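PDB 3TTY: beta-galactosidase from Bacillus circulans subsp. alkalophilus, which hydrolyses terminal beta-D-galactosidic bonds, with a TIM-barrel catalytic domain that binds galactose. Local coordinates for residues 471-476 / 507-512; 475-480 / 575-580. All coordinates share one frame; numbering follows the deposited sequence.

How the interactions relate
Interactions 1 and 2 lie side by side, their centres about 8 Å apart. Both start from helix 468-477 and share F475 and V476. Interaction 1 comes first along the chain, pairing 471-476 with the short helix 507-510. Interaction 2 takes the end of the same helix and the loop after it to the end of strand 570-577 and the turn that follows (575-580). The two also meet directly, because V509 O lies 3.2 Å from N575 ND2, a probable hydrogen bond. All four segments belong to the trimerisation domain, although no other chain of the trimer touches them. Helix 468-477 thus meets helix 507-510 on one flank, and its C-terminal end meets the turn between strands 570-577 and 580-585.

Interaction 1. Residues 471-476 / 507-512; sequences RVERFV and RNVMGI
V509 is the apolar centre of this contact, facing V472, E473 and V476 on one side of helix 468-477. Its CB lies 3.9 Å from E473 CG. Its CG1 approaches V472 CG2 at 4.3 Å, and its CG2 approaches V476 CG2 at 4.2 Å. V509 CG1 sits between its own backbone N and carbonyl carbon (chi1 69°), which leaves the two methyls to serve different valines. These are loose van der Waals contacts, and V476 and V509 cross obliquely.

The polar part runs through water. E473 has CG anti to its carbonyl carbon (chi1 -81°), and its chain is extended beyond CG toward the short helix. E473 OE2 accepts a hydrogen bond from a water at 2.5 Å, unusually short, so the exact length is uncertain. The same water accepts the bond from V509 N, 2.9 Å away. No direct hydrogen bond joins the segments.

F577 of strand 570-577 touches E473 and V509, and F482 of strand 481-485 lies against V472 and V476. The contact therefore joins two helices by three valines and the aliphatic part of E473. One water bridges carboxylate and backbone N-H, so the polar link is indirect and the direct contact is dispersive.

Interaction 2. Residues 475-480 / 575-580; sequences FVAQGG and NKFGNG
A477 and G578 bring their CA atoms to 4.1 Å, and those of G479 and G580 come to 3.7 Å. The helix leaves its path at G479 in a Schellman motif, with G479 N bonded to V476 O and G480 N to F475 O. Across from it, F577 to G580 form a type II' beta turn. The direct hydrogen bond between the segments runs from N579 N to A477 O, at 3.0 Å with 157° at the hydrogen. The donor stands above the carbonyl plane. CA-H...O contacts add to it: A477 CA lies 3.4 Å from F577 O, and G580 CA, 2.9 Å from V476 O, also faces G480 O. G578 and G580 have no side chain, and the backbones approach closely there.

V476 CG1 packs on F577 CB at 3.8 Å, the two side chains crossing at about a right angle. The ring of F577 turns its edge to A477 N, and its CE2 lies 4.2 Å from A477 CB. N579 CB rests 3.7 Å from A477 O. K576 NZ, also bonded to Q581 OE1, donates to N579 O from above its carbonyl plane.

Helix 468-477 runs through G479 and G480 into strand 481-485. That strand is the parallel neighbour of 580-585, which pairs antiparallel with 570-577 on its other side. G480 bonds to Q581 through the backbone where the parallel strands start.

Interaction 1. Residues 471-476 / 507-512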
ATOM      1  N   ARG A 471      20.574 -24.549  30.549  1.00 27.21           N
ATOM      2  CA  ARG A 471      21.332 -23.395  30.995  1.00 25.82           C
ATOM      3  C   ARG A 471      20.513 -22.544  31.969  1.00 24.29           C
ATOM      4  O   ARG A 471      21.028 -22.142  33.003  1.00 25.44           O
ATOM      5  CB  ARG A 471      21.832 -22.589  29.794  1.00 30.08           C
ATOM      6  CG  ARG A 471      23.057 -21.708  30.062  1.00 40.12           C
ATOM      7  CD  ARG A 471      23.863 -21.439  28.772  1.00 32.74           C
ATOM      8  NE  ARG A 471      22.989 -21.038  27.675  1.00 25.68           N
ATOM      9  CZ  ARG A 471      22.879 -21.689  26.517  1.00 31.04           C
ATOM     10  NH1 ARG A 471      23.621 -22.768  26.278  1.00 30.01           N
ATOM     11  NH2 ARG A 471      22.029 -21.253  25.590  1.00 22.76           N
ATOM     12  N   VAL A 472      19.240 -22.286  31.679  1.00 23.20           N
ATOM     13  CA  VAL A 472      18.477 -21.472  32.616  1.00 21.10           C
ATOM     14  C   VAL A 472      18.028 -22.234  33.855  1.00 24.37           C
ATOM     15  O   VAL A 472      17.959 -21.651  34.929  1.00 23.75           O
ATOM     16  CB  VAL A 472      17.306 -20.687  31.988  1.00 26.70           C
ATOM     17  CG1 VAL A 472      17.278 -20.861  30.488  1.00 29.26           C
ATOM     18  CG2 VAL A 472      15.979 -21.059  32.653  1.00 22.55           C
ATOM     19  N   GLU A 473      17.753 -23.529  33.726  1.00 21.19           N
ATOM     20  CA  GLU A 473      17.516 -24.340  34.912  1.00 21.39           C
ATOM     21  C   GLU A 473      18.718 -24.263  35.849  1.00 24.15           C
ATOM     22  O   GLU A 473      18.575 -24.050  37.053  1.00 20.48           O
ATOM     23  CB  GLU A 473      17.223 -25.788  34.537  1.00 28.45           C
ATOM     24  CG  GLU A 473      15.787 -26.036  34.104  1.00 23.92           C
ATOM     25  CD  GLU A 473      15.638 -27.313  33.291  1.00 34.24           C
ATOM     26  OE1 GLU A 473      16.662 -27.987  33.036  1.00 37.67           O
ATOM     27  OE2 GLU A 473      14.495 -27.644  32.902  1.00 34.40           O
ATOM     28  N   ARG A 474      19.916 -24.410  35.300  1.00 21.70           N
ATOM     29  CA  ARG A 474      21.113 -24.311  36.130  1.00 28.77           C
ATOM     30  C   ARG A 474      21.296 -22.913  36.754  1.00 27.32           C
ATOM     31  O   ARG A 474      21.625 -22.793  37.936  1.00 24.27           O
ATOM     32  CB  ARG A 474      22.351 -24.722  35.344  1.00 28.36           C
ATOM     33  CG  ARG A 474      23.570 -24.938  36.199  1.00 41.23           C
ATOM     34  CD  ARG A 474      24.576 -25.798  35.466  1.00 51.52           C
ATOM     35  NE  ARG A 474      23.963 -27.042  35.007  1.00 60.70           N
ATOM     36  CZ  ARG A 474      23.678 -27.315  33.736  1.00 63.99           C
ATOM     37  NH1 ARG A 474      23.966 -26.428  32.783  1.00 51.79           N
ATOM     38  NH2 ARG A 474      23.117 -28.482  33.420  1.00 55.51           N
ATOM     39  N   PHE A 475      21.069 -21.869  35.958  1.00 26.47           N
ATOM     40  CA  PHE A 475      21.109 -20.484  36.448  1.00 23.75           C
ATOM     41  C   PHE A 475      20.122 -20.262  37.595  1.00 20.95           C
ATOM     42  O   PHE A 475      20.485 -19.739  38.653  1.00 25.63           O
ATOM     43  CB  PHE A 475      20.823 -19.500  35.308  1.00 23.86           C
ATOM     44  CG  PHE A 475      20.497 -18.100  35.768  1.00 25.50           C
ATOM     45  CD1 PHE A 475      21.501 -17.247  36.211  1.00 22.92           C
ATOM     46  CD2 PHE A 475      19.189 -17.628  35.731  1.00 24.50           C
ATOM     47  CE1 PHE A 475      21.199 -15.952  36.633  1.00 23.23           C
ATOM     48  CE2 PHE A 475      18.884 -16.336  36.146  1.00 22.47           C
ATOM     49  CZ  PHE A 475      19.893 -15.503  36.599  1.00 22.07           C
ATOM     50  N   VAL A 476      18.882 -20.686  37.396  1.00 21.38           N
ATOM     51  CA  VAL A 476      17.844 -20.480  38.395  1.00 22.75           C
ATOM     52  C   VAL A 476      18.079 -21.312  39.660  1.00 24.85           C
ATOM     53  O   VAL A 476      17.916 -20.816  40.772  1.00 25.80           O
ATOM     54  CB  VAL A 476      16.445 -20.775  37.828  1.00 22.32           C
ATOM     55  CG1 VAL A 476      15.385 -20.633  38.912  1.00 16.70           C
ATOM     56  CG2 VAL A 476      16.146 -19.858  36.636  1.00 18.80           C
ATOM     57  N   ARG A 507       8.778 -25.831  30.833  1.00 15.90           N
ATOM     58  CA  ARG A 507       7.606 -26.109  31.670  1.00 19.73           C
ATOM     59  C   ARG A 507       7.980 -26.390  33.129  1.00 19.05           C
ATOM     60  O   ARG A 507       7.339 -25.894  34.047  1.00 18.26           O
ATOM     61  CB  ARG A 507       6.769 -27.254  31.093  1.00 21.83           C
ATOM     62  CG  ARG A 507       5.536 -27.617  31.921  1.00 21.55           C
ATOM     63  CD  ARG A 507       4.659 -28.630  31.172  1.00 22.41           C
ATOM     64  NE  ARG A 507       3.452 -29.021  31.907  1.00 21.48           N
ATOM     65  CZ  ARG A 507       2.522 -29.839  31.413  1.00 27.36           C
ATOM     66  NH1 ARG A 507       2.654 -30.339  30.187  1.00 23.05           N
ATOM     67  NH2 ARG A 507       1.452 -30.159  32.133  1.00 26.99           N
ATOM     68  N   ASN A 508       9.042 -27.152  33.342  1.00 18.58           N
ATOM     69  CA  ASN A 508       9.455 -27.472  34.694  1.00 24.32           C
ATOM     70  C   ASN A 508       9.956 -26.259  35.452  1.00 23.06           C
ATOM     71  O   ASN A 508       9.589 -26.046  36.607  1.00 18.93           O
ATOM     72  CB  ASN A 508      10.536 -28.552  34.696  1.00 31.07           C
ATOM     73  CG  ASN A 508      10.003 -29.898  34.281  1.00 43.62           C
ATOM     74  OD1 ASN A 508       8.855 -30.258  34.595  1.00 43.23           O
ATOM     75  ND2 ASN A 508      10.830 -30.664  33.563  1.00 41.82           N
ATOM     76  N   VAL A 509      10.808 -25.470  34.811  1.00 17.51           N
ATOM     77  CA  VAL A 509      11.417 -24.360  35.511  1.00 20.19           C
ATOM     78  C   VAL A 509      10.391 -23.255  35.768  1.00 22.79           C
ATOM     79  O   VAL A 509      10.463 -22.567  36.783  1.00 19.74           O
ATOM     80  CB  VAL A 509      12.660 -23.811  34.788  1.00 19.74           C
ATOM     81  CG1 VAL A 509      12.277 -23.122  33.478  1.00 17.05           C
ATOM     82  CG2 VAL A 509      13.394 -22.860  35.707  1.00 20.93           C
ATOM     83  N   MET A 510       9.420 -23.111  34.867  1.00 20.62           N
ATOM     84  CA  MET A 510       8.403 -22.074  35.021  1.00 22.11           C
ATOM     85  C   MET A 510       7.272 -22.514  35.954  1.00 19.43           C
ATOM     86  O   MET A 510       6.620 -21.679  36.564  1.00 21.56           O
ATOM     87  CB  MET A 510       7.850 -21.639  33.662  1.00 15.69           C
ATOM     88  CG  MET A 510       8.893 -21.034  32.720  1.00 22.65           C
ATOM     89  SD  MET A 510       9.999 -19.822  33.481  1.00 23.99           S
ATOM     90  CE  MET A 510       8.811 -18.614  34.069  1.00 21.47           C
ATOM     91  N   GLY A 511       7.041 -23.821  36.050  1.00 22.63           N
ATOM     92  CA  GLY A 511       6.065 -24.381  36.979  1.00 16.94           C
ATOM     93  C   GLY A 511       4.627 -24.111  36.592  1.00 22.34           C
ATOM     94  O   GLY A 511       3.727 -24.118  37.441  1.00 23.21           O
ATOM     95  N   ILE A 512       4.402 -23.855  35.307  1.00 22.58           N
ATOM     96  CA  ILE A 512       3.044 -23.637  34.812  1.00 21.14           C
ATOM     97  C   ILE A 512       2.871 -24.338  33.487  1.00 21.47           C
ATOM     98  O   ILE A 512       3.843 -24.570  32.766  1.00 22.35           O
ATOM     99  CB  ILE A 512       2.725 -22.141  34.594  1.00 21.56           C
ATOM    100  CG1 ILE A 512       3.638 -21.538  33.511  1.00 22.77           C
ATOM    101  CG2 ILE A 512       2.838 -21.358  35.887  1.00 20.01           C
ATOM    102  CD1 ILE A 512       3.019 -21.496  32.129  1.00 15.77           C
TER
HETATM  103  O   HOH W   1      12.293 -26.491  32.508  1.00 20.85           O

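Interaction 2. Residues 475-480 / 575-580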
ATOM      1  N   PHE A 475      21.069 -21.869  35.958  1.00 26.47           N
ATOM      2  CA  PHE A 475      21.109 -20.484  36.448  1.00 23.75           C
ATOM      3  C   PHE A 475      20.122 -20.262  37.595  1.00 20.95           C
ATOM      4  O   PHE A 475      20.485 -19.739  38.653  1.00 25.63           O
ATOM      5  CB  PHE A 475      20.823 -19.500  35.308  1.00 23.86           C
ATOM      6  CG  PHE A 475      20.497 -18.100  35.768  1.00 25.50           C
ATOM      7  CD1 PHE A 475      21.501 -17.247  36.211  1.00 22.92           C
ATOM      8  CD2 PHE A 475      19.189 -17.628  35.731  1.00 24.50           C
ATOM      9  CE1 PHE A 475      21.199 -15.952  36.633  1.00 23.23           C
ATOM     10  CE2 PHE A 475      18.884 -16.336  36.146  1.00 22.47           C
ATOM     11  CZ  PHE A 475      19.893 -15.503  36.599  1.00 22.07           C
ATOM     12  N   VAL A 476      18.882 -20.686  37.396  1.00 21.38           N
ATOM     13  CA  VAL A 476      17.844 -20.480  38.395  1.00 22.75           C
ATOM     14  C   VAL A 476      18.079 -21.312  39.660  1.00 24.85           C
ATOM     15  O   VAL A 476      17.916 -20.816  40.772  1.00 25.80           O
ATOM     16  CB  VAL A 476      16.445 -20.775  37.828  1.00 22.32           C
ATOM     17  CG1 VAL A 476      15.385 -20.633  38.912  1.00 16.70           C
ATOM     18  CG2 VAL A 476      16.146 -19.858  36.636  1.00 18.80           C
ATOM     19  N   ALA A 477      18.465 -22.572  39.493  1.00 20.65           N
ATOM     20  CA  ALA A 477      18.698 -23.447  40.637  1.00 24.00           C
ATOM     21  C   ALA A 477      19.836 -22.937  41.523  1.00 27.97           C
ATOM     22  O   ALA A 477      19.821 -23.148  42.742  1.00 24.77           O
ATOM     23  CB  ALA A 477      18.982 -24.875  40.176  1.00 25.85           C
ATOM     24  N   GLN A 478      20.815 -22.267  40.912  1.00 24.76           N
ATOM     25  CA  GLN A 478      21.942 -21.727  41.666  1.00 27.20           C
ATOM     26  C   GLN A 478      21.586 -20.438  42.388  1.00 26.77           C
ATOM     27  O   GLN A 478      22.395 -19.903  43.140  1.00 30.50           O
ATOM     28  CB  GLN A 478      23.164 -21.512  40.772  1.00 31.61           C
ATOM     29  CG  GLN A 478      23.813 -22.807  40.285  1.00 41.33           C
ATOM     30  CD  GLN A 478      25.225 -22.594  39.753  1.00 55.60           C
ATOM     31  OE1 GLN A 478      25.425 -22.369  38.556  1.00 52.91           O
ATOM     32  NE2 GLN A 478      26.213 -22.664  40.648  1.00 60.28           N
ATOM     33  N   GLY A 479      20.380 -19.935  42.155  1.00 23.31           N
ATOM     34  CA  GLY A 479      19.907 -18.780  42.893  1.00 27.25           C
ATOM     35  C   GLY A 479      19.445 -17.581  42.078  1.00 27.21           C
ATOM     36  O   GLY A 479      18.995 -16.585  42.649  1.00 23.43           O
ATOM     37  N   GLY A 480      19.540 -17.674  40.755  1.00 24.63           N
ATOM     38  CA  GLY A 480      19.179 -16.563  39.891  1.00 23.93           C
ATOM     39  C   GLY A 480      17.682 -16.435  39.742  1.00 23.38           C
ATOM     40  O   GLY A 480      16.955 -17.368  40.066  1.00 22.34           O
ATOM     41  N   ASN A 575       7.644 -19.268  40.489  1.00 21.90           N
ATOM     42  CA  ASN A 575       8.051 -20.627  40.835  1.00 21.63           C
ATOM     43  C   ASN A 575       9.378 -20.678  41.554  1.00 21.32           C
ATOM     44  O   ASN A 575      10.378 -20.206  41.028  1.00 21.37           O
ATOM     45  CB  ASN A 575       8.161 -21.529  39.595  1.00 22.38           C
ATOM     46  CG  ASN A 575       8.180 -23.031  39.965  1.00 23.66           C
ATOM     47  OD1 ASN A 575       7.391 -23.478  40.790  1.00 21.61           O
ATOM     48  ND2 ASN A 575       9.096 -23.785  39.383  1.00 20.82           N
ATOM     49  N   LYS A 576       9.404 -21.280  42.740  1.00 20.81           N
ATOM     50  CA  LYS A 576      10.678 -21.514  43.426  1.00 22.30           C
ATOM     51  C   LYS A 576      11.354 -22.761  42.862  1.00 22.69           C
ATOM     52  O   LYS A 576      10.738 -23.818  42.767  1.00 21.22           O
ATOM     53  CB  LYS A 576      10.478 -21.669  44.934  1.00 24.49           C
ATOM     54  CG  LYS A 576      11.786 -21.648  45.723  1.00 21.59           C
ATOM     55  CD  LYS A 576      12.433 -20.263  45.673  1.00 25.28           C
ATOM     56  CE  LYS A 576      13.646 -20.181  46.589  1.00 29.69           C
ATOM     57  NZ  LYS A 576      14.312 -18.842  46.552  1.00 28.02           N
ATOM     58  N   PHE A 577      12.627 -22.643  42.514  1.00 19.50           N
ATOM     59  CA  PHE A 577      13.306 -23.692  41.779  1.00 21.61           C
ATOM     60  C   PHE A 577      14.751 -23.705  42.242  1.00 22.57           C
ATOM     61  O   PHE A 577      15.547 -22.866  41.831  1.00 23.25           O
ATOM     62  CB  PHE A 577      13.186 -23.416  40.267  1.00 19.61           C
ATOM     63  CG  PHE A 577      13.651 -24.546  39.386  1.00 20.37           C
ATOM     64  CD1 PHE A 577      12.775 -25.541  38.993  1.00 22.32           C
ATOM     65  CD2 PHE A 577      14.959 -24.593  38.917  1.00 24.18           C
ATOM     66  CE1 PHE A 577      13.196 -26.589  38.170  1.00 25.85           C
ATOM     67  CE2 PHE A 577      15.387 -25.634  38.095  1.00 24.23           C
ATOM     68  CZ  PHE A 577      14.496 -26.631  37.719  1.00 25.44           C
ATOM     69  N   GLY A 578      15.090 -24.655  43.109  1.00 25.73           N
ATOM     70  CA  GLY A 578      16.369 -24.622  43.791  1.00 20.00           C
ATOM     71  C   GLY A 578      16.420 -23.357  44.634  1.00 23.91           C
ATOM     72  O   GLY A 578      15.424 -22.974  45.239  1.00 19.98           O
ATOM     73  N   ASN A 579      17.574 -22.695  44.665  1.00 24.16           N
ATOM     74  CA  ASN A 579      17.702 -21.439  45.402  1.00 27.30           C
ATOM     75  C   ASN A 579      17.157 -20.206  44.666  1.00 26.79           C
ATOM     76  O   ASN A 579      17.090 -19.125  45.241  1.00 28.62           O
ATOM     77  CB  ASN A 579      19.153 -21.219  45.824  1.00 25.21           C
ATOM     78  CG  ASN A 579      19.657 -22.319  46.751  1.00 37.63           C
ATOM     79  OD1 ASN A 579      20.624 -23.024  46.442  1.00 39.56           O
ATOM     80  ND2 ASN A 579      18.995 -22.472  47.895  1.00 37.85           N
ATOM     81  N   GLY A 580      16.753 -20.382  43.409  1.00 25.15           N
ATOM     82  CA  GLY A 580      16.241 -19.294  42.585  1.00 21.36           C
ATOM     83  C   GLY A 580      14.730 -19.253  42.411  1.00 22.95           C
ATOM     84  O   GLY A 580      13.996 -19.944  43.118  1.00 24.09           O
TER